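Local coordinates for protein monoacylglycerol lipase (Palaeococcus ferrophilus, PDB 6QE2) that hydrolyses monoacylglycerols, probably as a serine hydrolase of the alpha/beta-hydrolase fold, releasing a free fatty acid and glycerol, at residues A128-N142 / H166-F178. Numbering follows the deposited sequence.
Sequences AKVLGRITPGLSLSN and HDRISGKLGMSVF. With LDA (lauryl dimethylamine-N-oxide), chain D.
Met175 reaches from helix 171-178 into a hollow formed by Ala128, Lys129, Gly132 and Arg133, a knob-into-hole fit. Met175 CB rests 3.4 Å from Ala128 O, and CG continues past the same carbonyl toward Lys129 CA. Met175 SD then slides over one face of the Arg133 guanidinium, 3.6 Å from Arg133 NH1, while that nitrogen is held by Lys129 O. A bend at chi3 (68°) turns Met175 CE back onto the backbone of Gly132, 3.5 Å from Gly132 O. Gly132 and Gly171 let the backbones come this close, with the helix axes 7.2 Å apart; a CB on either would collide with the other segment. At the start of helix 171-178, Lys172 N donates to Pro136 O and Gly171 N to Leu138 O, leading into a short two-stranded antiparallel sheet, 139-141 with 168-170. The pair falls between core strands 106-110 and 195-200, consistent with the cap that monoglyceride lipases insert into the alpha/beta-hydrolase core. The detergent's lauryl tail touches Ala128, Leu140 and Phe178, while its head is hydrogen-bonded to Ser87, the probable nucleophile. Leu140 and Ile169 exchange two backbone bonds. Arg168, bent at chi2 and chi3, brings one guanidinium face over Leu140 O, which stands 3.6 Å from the guanidinium plane; NH1 makes a weak bond to Ser139 OG, and NE pairs with Asp167 OD1 from above the carboxylate. A leucine in its place would probably leave Asp167 without its charged mate and Ser139 OG without this donor. Asn142 N donates to Asp167 O, 2.8 Å away, and the Asn142 side-chain amide crosses the Asp167 carboxylate, planes 80° apart, OD1 accepting from Leu144 N.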
ATOM      1  N   ALA A 128       6.171 -19.952   3.069  1.00 31.84           N
ATOM      2  CA  ALA A 128       5.487 -19.261   1.971  1.00 30.03           C
ATOM      3  C   ALA A 128       6.194 -19.491   0.641  1.00 32.14           C
ATOM      4  O   ALA A 128       5.543 -19.602  -0.415  1.00 35.73           O
ATOM      5  CB  ALA A 128       5.416 -17.766   2.302  1.00 32.09           C
ATOM      6  N   LYS A 129       7.537 -19.508   0.664  1.00 34.76           N
ATOM      7  CA  LYS A 129       8.315 -19.823  -0.533  1.00 40.09           C
ATOM      8  C   LYS A 129       7.981 -21.200  -1.080  1.00 41.44           C
ATOM      9  O   LYS A 129       8.082 -21.435  -2.288  1.00 44.13           O
ATOM     10  CB  LYS A 129       9.819 -19.779  -0.230  1.00 45.46           C
ATOM     11  CG  LYS A 129      10.415 -18.421  -0.004  1.00 55.13           C
ATOM     12  CD  LYS A 129      11.940 -18.524   0.064  1.00 58.44           C
ATOM     13  CE  LYS A 129      12.567 -17.143   0.256  1.00 70.32           C
ATOM     14  NZ  LYS A 129      14.046 -17.203   0.440  1.00 67.74           N
ATOM     15  N   VAL A 130       7.637 -22.143  -0.208  1.00 35.49           N
ATOM     16  CA  VAL A 130       7.280 -23.460  -0.713  1.00 36.93           C
ATOM     17  C   VAL A 130       5.833 -23.484  -1.163  1.00 34.95           C
ATOM     18  O   VAL A 130       5.520 -23.954  -2.259  1.00 37.56           O
ATOM     19  CB  VAL A 130       7.539 -24.538   0.345  1.00 40.95           C
ATOM     20  CG1 VAL A 130       7.076 -25.861  -0.200  1.00 38.74           C
ATOM     21  CG2 VAL A 130       8.993 -24.543   0.665  1.00 35.14           C
ATOM     22  N   LEU A 131       4.932 -23.037  -0.294  1.00 34.44           N
ATOM     23  CA  LEU A 131       3.507 -23.101  -0.605  1.00 32.18           C
ATOM     24  C   LEU A 131       3.167 -22.256  -1.821  1.00 35.89           C
ATOM     25  O   LEU A 131       2.271 -22.614  -2.592  1.00 35.57           O
ATOM     26  CB  LEU A 131       2.678 -22.647   0.596  1.00 33.91           C
ATOM     27  CG  LEU A 131       2.778 -23.496   1.865  1.00 44.04           C
ATOM     28  CD1 LEU A 131       1.789 -23.010   2.915  1.00 42.90           C
ATOM     29  CD2 LEU A 131       2.545 -24.967   1.551  1.00 40.82           C
ATOM     30  N   GLY A 132       3.866 -21.135  -2.014  1.00 32.34           N
ATOM     31  CA  GLY A 132       3.624 -20.325  -3.193  1.00 33.54           C
ATOM     32  C   GLY A 132       3.920 -21.048  -4.489  1.00 35.71           C
ATOM     33  O   GLY A 132       3.368 -20.687  -5.534  1.00 35.90           O
ATOM     34  N   ARG A 133       4.766 -22.076  -4.443  1.00 36.28           N
ATOM     35  CA  ARG A 133       5.115 -22.844  -5.630  1.00 38.83           C
ATOM     36  C   ARG A 133       4.274 -24.101  -5.807  1.00 42.66           C
ATOM     37  O   ARG A 133       3.850 -24.393  -6.926  1.00 41.50           O
ATOM     38  CB  ARG A 133       6.599 -23.214  -5.593  1.00 43.06           C
ATOM     39  CG  ARG A 133       7.502 -22.053  -5.965  1.00 49.06           C
ATOM     40  CD  ARG A 133       8.952 -22.297  -5.595  1.00 58.24           C
ATOM     41  NE  ARG A 133       9.809 -21.235  -6.112  1.00 57.76           N
ATOM     42  CZ  ARG A 133      10.242 -20.205  -5.392  1.00 69.67           C
ATOM     43  NH1 ARG A 133       9.893 -20.089  -4.116  1.00 60.88           N
ATOM     44  NH2 ARG A 133      11.017 -19.284  -5.949  1.00 72.35           N
ATOM     45  N   ILE A 134       4.000 -24.846  -4.735  1.00 41.53           N
ATOM     46  CA  ILE A 134       3.362 -26.150  -4.880  1.00 42.32           C
ATOM     47  C   ILE A 134       1.855 -26.062  -4.662  1.00 45.89           C
ATOM     48  O   ILE A 134       1.095 -26.856  -5.229  1.00 42.44           O
ATOM     49  CB  ILE A 134       3.997 -27.185  -3.931  1.00 44.86           C
ATOM     50  CG1 ILE A 134       3.802 -26.785  -2.470  1.00 40.75           C
ATOM     51  CG2 ILE A 134       5.478 -27.350  -4.239  1.00 49.97           C
ATOM     52  CD1 ILE A 134       4.085 -27.916  -1.494  1.00 50.44           C
ATOM     53  N   THR A 135       1.401 -25.108  -3.846  1.00 39.89           N
ATOM     54  CA  THR A 135      -0.031 -24.907  -3.605  1.00 36.47           C
ATOM     55  C   THR A 135      -0.363 -23.418  -3.642  1.00 35.91           C
ATOM     56  O   THR A 135      -0.806 -22.842  -2.645  1.00 35.27           O
ATOM     57  CB  THR A 135      -0.455 -25.515  -2.266  1.00 39.21           C
ATOM     58  OG1 THR A 135       0.254 -24.871  -1.203  1.00 36.07           O
ATOM     59  CG2 THR A 135      -0.160 -27.009  -2.219  1.00 43.07           C
ATOM     60  N   PRO A 136      -0.161 -22.762  -4.790  1.00 33.94           N
ATOM     61  CA  PRO A 136      -0.327 -21.298  -4.824  1.00 33.76           C
ATOM     62  C   PRO A 136      -1.724 -20.838  -4.445  1.00 38.59           C
ATOM     63  O   PRO A 136      -1.880 -19.731  -3.913  1.00 33.55           O
ATOM     64  CB  PRO A 136       0.017 -20.941  -6.277  1.00 32.64           C
ATOM     65  CG  PRO A 136      -0.262 -22.192  -7.049  1.00 46.82           C
ATOM     66  CD  PRO A 136       0.133 -23.312  -6.125  1.00 40.85           C
ATOM     67  N   GLY A 137      -2.746 -21.655  -4.702  1.00 38.01           N
ATOM     68  CA  GLY A 137      -4.113 -21.304  -4.377  1.00 35.72           C
ATOM     69  C   GLY A 137      -4.554 -21.613  -2.967  1.00 35.10           C
ATOM     70  O   GLY A 137      -5.667 -21.247  -2.582  1.00 38.18           O
ATOM     71  N   LEU A 138      -3.713 -22.281  -2.180  1.00 31.79           N
ATOM     72  CA  LEU A 138      -4.067 -22.592  -0.802  1.00 39.55           C
ATOM     73  C   LEU A 138      -4.291 -21.306  -0.023  1.00 38.64           C
ATOM     74  O   LEU A 138      -3.458 -20.396  -0.051  1.00 34.43           O
ATOM     75  CB  LEU A 138      -2.960 -23.422  -0.147  1.00 31.92           C
ATOM     76  CG  LEU A 138      -3.139 -23.800   1.328  1.00 37.40           C
ATOM     77  CD1 LEU A 138      -4.398 -24.629   1.532  1.00 40.27           C
ATOM     78  CD2 LEU A 138      -1.917 -24.537   1.859  1.00 40.29           C
ATOM     79  N   SER A 139      -5.404 -21.238   0.699  1.00 33.63           N
ATOM     80  CA  SER A 139      -5.796 -20.027   1.400  1.00 38.27           C
ATOM     81  C   SER A 139      -5.522 -20.232   2.880  1.00 39.52           C
ATOM     82  O   SER A 139      -5.971 -21.221   3.470  1.00 43.37           O
ATOM     83  CB  SER A 139      -7.275 -19.715   1.150  1.00 36.98           C
ATOM     84  OG  SER A 139      -7.781 -18.796   2.100  1.00 45.63           O
ATOM     85  N   LEU A 140      -4.804 -19.287   3.478  1.00 27.54           N
ATOM     86  CA  LEU A 140      -4.405 -19.374   4.871  1.00 29.98           C
ATOM     87  C   LEU A 140      -4.747 -18.081   5.596  1.00 33.51           C
ATOM     88  O   LEU A 140      -5.068 -17.059   4.983  1.00 31.86           O
ATOM     89  CB  LEU A 140      -2.903 -19.667   4.991  1.00 32.52           C
ATOM     90  CG  LEU A 140      -2.411 -20.912   4.249  1.00 40.48           C
ATOM     91  CD1 LEU A 140      -0.904 -21.049   4.370  1.00 47.16           C
ATOM     92  CD2 LEU A 140      -3.109 -22.171   4.752  1.00 37.07           C
ATOM     93  N   SER A 141      -4.667 -18.133   6.921  1.00 29.99           N
ATOM     94  CA  SER A 141      -4.879 -16.947   7.735  0.56 31.70           C
ATOM     95  C   SER A 141      -3.679 -16.018   7.629  1.00 35.09           C
ATOM     96  O   SER A 141      -2.531 -16.469   7.591  1.00 33.00           O
ATOM     97  CB  SER A 141      -5.116 -17.340   9.192  0.56 35.59           C
ATOM     98  OG  SER A 141      -5.099 -16.206  10.039  0.56 33.17           O
ATOM     99  N   ASN A 142      -3.949 -14.710   7.576  1.00 28.00           N
ATOM    100  CA  ASN A 142      -2.867 -13.743   7.441  1.00 29.91           C
ATOM    101  C   ASN A 142      -2.167 -13.438   8.759  1.00 35.90           C
ATOM    102  O   ASN A 142      -1.151 -12.738   8.745  1.00 39.02           O
ATOM    103  CB  ASN A 142      -3.373 -12.434   6.793  1.00 31.77           C
ATOM    104  CG  ASN A 142      -4.400 -11.680   7.642  1.00 34.05           C
ATOM    105  OD1 ASN A 142      -4.528 -11.894   8.846  1.00 33.55           O
ATOM    106  ND2 ASN A 142      -5.112 -10.745   7.003  1.00 32.72           N
ATOM    107  N   HIS A 166     -11.239  -9.146   5.050  1.00 30.53           N
ATOM    108  CA  HIS A 166     -11.052 -10.567   5.301  1.00 28.99           C
ATOM    109  C   HIS A 166      -9.633 -10.793   5.797  1.00 31.24           C
ATOM    110  O   HIS A 166      -8.777  -9.909   5.720  1.00 27.13           O
ATOM    111  CB  HIS A 166     -11.327 -11.409   4.048  1.00 31.30           C
ATOM    112  CG  HIS A 166     -10.373 -11.148   2.922  1.00 33.71           C
ATOM    113  ND1 HIS A 166      -9.099 -11.672   2.887  1.00 29.44           N
ATOM    114  CD2 HIS A 166     -10.515 -10.433   1.780  1.00 26.84           C
ATOM    115  CE1 HIS A 166      -8.495 -11.290   1.775  1.00 28.42           C
ATOM    116  NE2 HIS A 166      -9.332 -10.532   1.089  1.00 29.40           N
ATOM    117  N   ASP A 167      -9.379 -12.003   6.300  1.00 26.20           N
ATOM    118  CA  ASP A 167      -8.074 -12.346   6.851  1.00 31.20           C
ATOM    119  C   ASP A 167      -7.367 -13.424   6.038  1.00 32.64           C
ATOM    120  O   ASP A 167      -6.488 -14.119   6.560  1.00 33.63           O
ATOM    121  CB  ASP A 167      -8.217 -12.783   8.312  1.00 31.12           C
ATOM    122  CG  ASP A 167      -8.842 -14.163   8.464  1.00 38.38           C
ATOM    123  OD1 ASP A 167      -9.581 -14.607   7.559  1.00 39.81           O
ATOM    124  OD2 ASP A 167      -8.589 -14.808   9.502  1.00 56.46           O
ATOM    125  N   ARG A 168      -7.721 -13.564   4.770  1.00 27.00           N
ATOM    126  CA  ARG A 168      -7.171 -14.610   3.922  1.00 29.89           C
ATOM    127  C   ARG A 168      -5.942 -14.120   3.177  1.00 33.18           C
ATOM    128  O   ARG A 168      -5.866 -12.959   2.763  1.00 31.80           O
ATOM    129  CB  ARG A 168      -8.211 -15.092   2.910  1.00 30.40           C
ATOM    130  CG  ARG A 168      -9.521 -15.547   3.521  1.00 37.47           C
ATOM    131  CD  ARG A 168      -9.385 -16.960   4.053  1.00 38.49           C
ATOM    132  NE  ARG A 168      -8.968 -16.960   5.446  1.00 44.27           N
ATOM    133  CZ  ARG A 168      -8.421 -17.999   6.062  1.00 41.38           C
ATOM    134  NH1 ARG A 168      -8.201 -19.129   5.402  1.00 39.94           N
ATOM    135  NH2 ARG A 168      -8.085 -17.901   7.335  1.00 41.09           N
ATOM    136  N   ILE A 169      -4.984 -15.022   2.999  1.00 27.44           N
ATOM    137  CA  ILE A 169      -3.841 -14.796   2.125  1.00 26.12           C
ATOM    138  C   ILE A 169      -3.498 -16.133   1.486  1.00 32.25           C
ATOM    139  O   ILE A 169      -3.451 -17.161   2.172  1.00 28.71           O
ATOM    140  CB  ILE A 169      -2.629 -14.204   2.879  1.00 24.40           C
ATOM    141  CG1 ILE A 169      -1.465 -13.937   1.918  1.00 26.95           C
ATOM    142  CG2 ILE A 169      -2.180 -15.114   4.033  1.00 27.60           C
ATOM    143  CD1 ILE A 169      -0.307 -13.162   2.554  1.00 26.36           C
ATOM    144  N   SER A 170      -3.296 -16.132   0.177  1.00 27.13           N
ATOM    145  CA  SER A 170      -2.983 -17.377  -0.499  1.00 28.07           C
ATOM    146  C   SER A 170      -1.483 -17.643  -0.448  1.00 27.88           C
ATOM    147  O   SER A 170      -0.677 -16.771  -0.111  1.00 27.28           O
ATOM    148  CB  SER A 170      -3.472 -17.348  -1.945  1.00 28.48           C
ATOM    149  OG  SER A 170      -2.651 -16.519  -2.745  1.00 29.99           O
ATOM    150  N   GLY A 171      -1.109 -18.884  -0.758  1.00 28.35           N
ATOM    151  CA  GLY A 171       0.306 -19.206  -0.832  1.00 27.04           C
ATOM    152  C   GLY A 171       1.027 -18.349  -1.854  1.00 30.92           C
ATOM    153  O   GLY A 171       2.143 -17.883  -1.614  1.00 30.81           O
ATOM    154  N   LYS A 172       0.379 -18.105  -2.998  1.00 27.39           N
ATOM    155  CA  LYS A 172       0.962 -17.256  -4.032  1.00 26.79           C
ATOM    156  C   LYS A 172       1.191 -15.843  -3.511  1.00 26.22           C
ATOM    157  O   LYS A 172       2.264 -15.259  -3.710  1.00 29.42           O
ATOM    158  CB  LYS A 172       0.052 -17.235  -5.263  1.00 30.03           C
ATOM    159  CG  LYS A 172       0.583 -16.389  -6.409  1.00 36.50           C
ATOM    160  CD  LYS A 172      -0.434 -16.277  -7.539  1.00 36.64           C
ATOM    161  CE  LYS A 172       0.216 -15.725  -8.796  1.00 48.35           C
ATOM    162  NZ  LYS A 172      -0.779 -15.404  -9.857  1.00 55.23           N
ATOM    163  N   LEU A 173       0.199 -15.280  -2.823  1.00 27.67           N
ATOM    164  CA  LEU A 173       0.346 -13.911  -2.338  1.00 22.91           C
ATOM    165  C   LEU A 173       1.410 -13.824  -1.254  1.00 29.98           C
ATOM    166  O   LEU A 173       2.212 -12.884  -1.241  1.00 25.71           O
ATOM    167  CB  LEU A 173      -0.994 -13.381  -1.827  1.00 27.02           C
ATOM    168  CG  LEU A 173      -0.965 -11.928  -1.345  1.00 27.89           C
ATOM    169  CD1 LEU A 173      -0.279 -11.024  -2.369  1.00 26.79           C
ATOM    170  CD2 LEU A 173      -2.378 -11.453  -1.080  1.00 27.94           C
ATOM    171  N   GLY A 174       1.446 -14.800  -0.344  1.00 27.65           N
ATOM    172  CA  GLY A 174       2.471 -14.785   0.689  1.00 23.91           C
ATOM    173  C   GLY A 174       3.872 -14.837   0.111  1.00 22.65           C
ATOM    174  O   GLY A 174       4.758 -14.083   0.522  1.00 25.49           O
ATOM    175  N   MET A 175       4.089 -15.728  -0.860  1.00 25.64           N
ATOM    176  CA  MET A 175       5.380 -15.789  -1.535  1.00 26.70           C
ATOM    177  C   MET A 175       5.712 -14.467  -2.212  1.00 30.13           C
ATOM    178  O   MET A 175       6.849 -13.986  -2.133  1.00 28.38           O
ATOM    179  CB  MET A 175       5.378 -16.926  -2.558  1.00 28.21           C
ATOM    180  CG  MET A 175       6.709 -17.127  -3.271  1.00 38.90           C
ATOM    181  SD  MET A 175       6.690 -18.557  -4.380  1.00 44.28           S
ATOM    182  CE  MET A 175       5.549 -18.010  -5.638  1.00 40.99           C
ATOM    183  N   SER A 176       4.725 -13.882  -2.874  1.00 26.49           N
ATOM    184  CA  SER A 176       4.930 -12.623  -3.565  1.00 20.38           C
ATOM    185  C   SER A 176       5.299 -11.504  -2.603  1.00 25.77           C
ATOM    186  O   SER A 176       6.159 -10.683  -2.904  1.00 27.93           O
ATOM    187  CB  SER A 176       3.685 -12.237  -4.359  1.00 24.35           C
ATOM    188  OG  SER A 176       3.880 -11.015  -5.040  1.00 28.88           O
ATOM    189  N   VAL A 177       4.650 -11.463  -1.445  1.00 24.14           N
ATOM    190  CA  VAL A 177       4.945 -10.406  -0.492  1.00 23.99           C
ATOM    191  C   VAL A 177       6.384 -10.460   0.002  1.00 26.09           C
ATOM    192  O   VAL A 177       7.080  -9.450   0.012  1.00 24.44           O
ATOM    193  CB  VAL A 177       4.029 -10.514   0.743  1.00 25.17           C
ATOM    194  CG1 VAL A 177       4.529  -9.616   1.863  1.00 26.28           C
ATOM    195  CG2 VAL A 177       2.591 -10.187   0.377  1.00 28.79           C
ATOM    196  N   PHE A 178       6.885 -11.664   0.362  1.00 25.15           N
ATOM    197  CA  PHE A 178       8.231 -11.721   0.934  1.00 25.55           C
ATOM    198  C   PHE A 178       9.291 -11.556  -0.138  1.00 21.49           C
ATOM    199  O   PHE A 178      10.330 -10.939   0.103  1.00 24.98           O
ATOM    200  CB  PHE A 178       8.408 -13.044   1.708  1.00 28.87           C
ATOM    201  CG  PHE A 178       7.528 -13.094   2.917  1.00 25.29           C
ATOM    202  CD1 PHE A 178       7.655 -12.114   3.910  1.00 34.58           C
ATOM    203  CD2 PHE A 178       6.560 -14.076   3.028  1.00 27.97           C
ATOM    204  CE1 PHE A 178       6.805 -12.109   5.036  1.00 39.33           C
ATOM    205  CE2 PHE A 178       5.712 -14.093   4.128  1.00 42.90           C
ATOM    206  CZ  PHE A 178       5.807 -13.111   5.117  1.00 45.90           C
TER
HETATM  207  N1  LDA D 302       1.327  -6.776   5.222  1.00 50.61           N
HETATM  208  O1  LDA D 302       1.276  -6.016   4.247  1.00 56.81           O
HETATM  209  CM1 LDA D 302      -0.018  -6.958   5.752  1.00 56.64           C
HETATM  210  CM2 LDA D 302       2.204  -6.202   6.235  1.00 39.38           C
HETATM  211  C1  LDA D 302       1.847  -8.062   4.814  1.00 46.96           C
HETATM  212  C2  LDA D 302       1.505  -9.054   5.906  1.00 35.48           C
HETATM  213  C3  LDA D 302       1.716 -10.464   5.397  1.00 42.11           C
HETATM  214  C4  LDA D 302       1.530 -11.465   6.523  1.00 48.25           C
HETATM  215  C5  LDA D 302       2.010 -12.839   6.098  1.00 56.10           C
HETATM  216  C6  LDA D 302       1.460 -13.910   7.021  1.00 50.53           C
HETATM  217  C7  LDA D 302       2.117 -15.241   6.710  1.00 51.21           C
HETATM  218  C8  LDA D 302       1.115 -16.190   6.086  1.00 50.67           C
HETATM  219  C9  LDA D 302       1.678 -16.818   4.827  1.00 49.58           C
HETATM  220  C10 LDA D 302       1.929 -18.303   5.034  1.00 63.25           C
HETATM  221  C11 LDA D 302       2.139 -19.017   3.708  1.00 53.18           C
HETATM  222  C12 LDA D 302       1.400 -18.312   2.598  1.00 49.40           C
HETATM  223  O   HOH W   1      -5.760 -13.499  10.688  1.00 49.57           O
HETATM  224  O   HOH W   2      -6.170 -10.772   4.336  1.00 28.79           O
HETATM  225  O   HOH W   3      -7.248  -8.736   7.724  1.00 31.59           O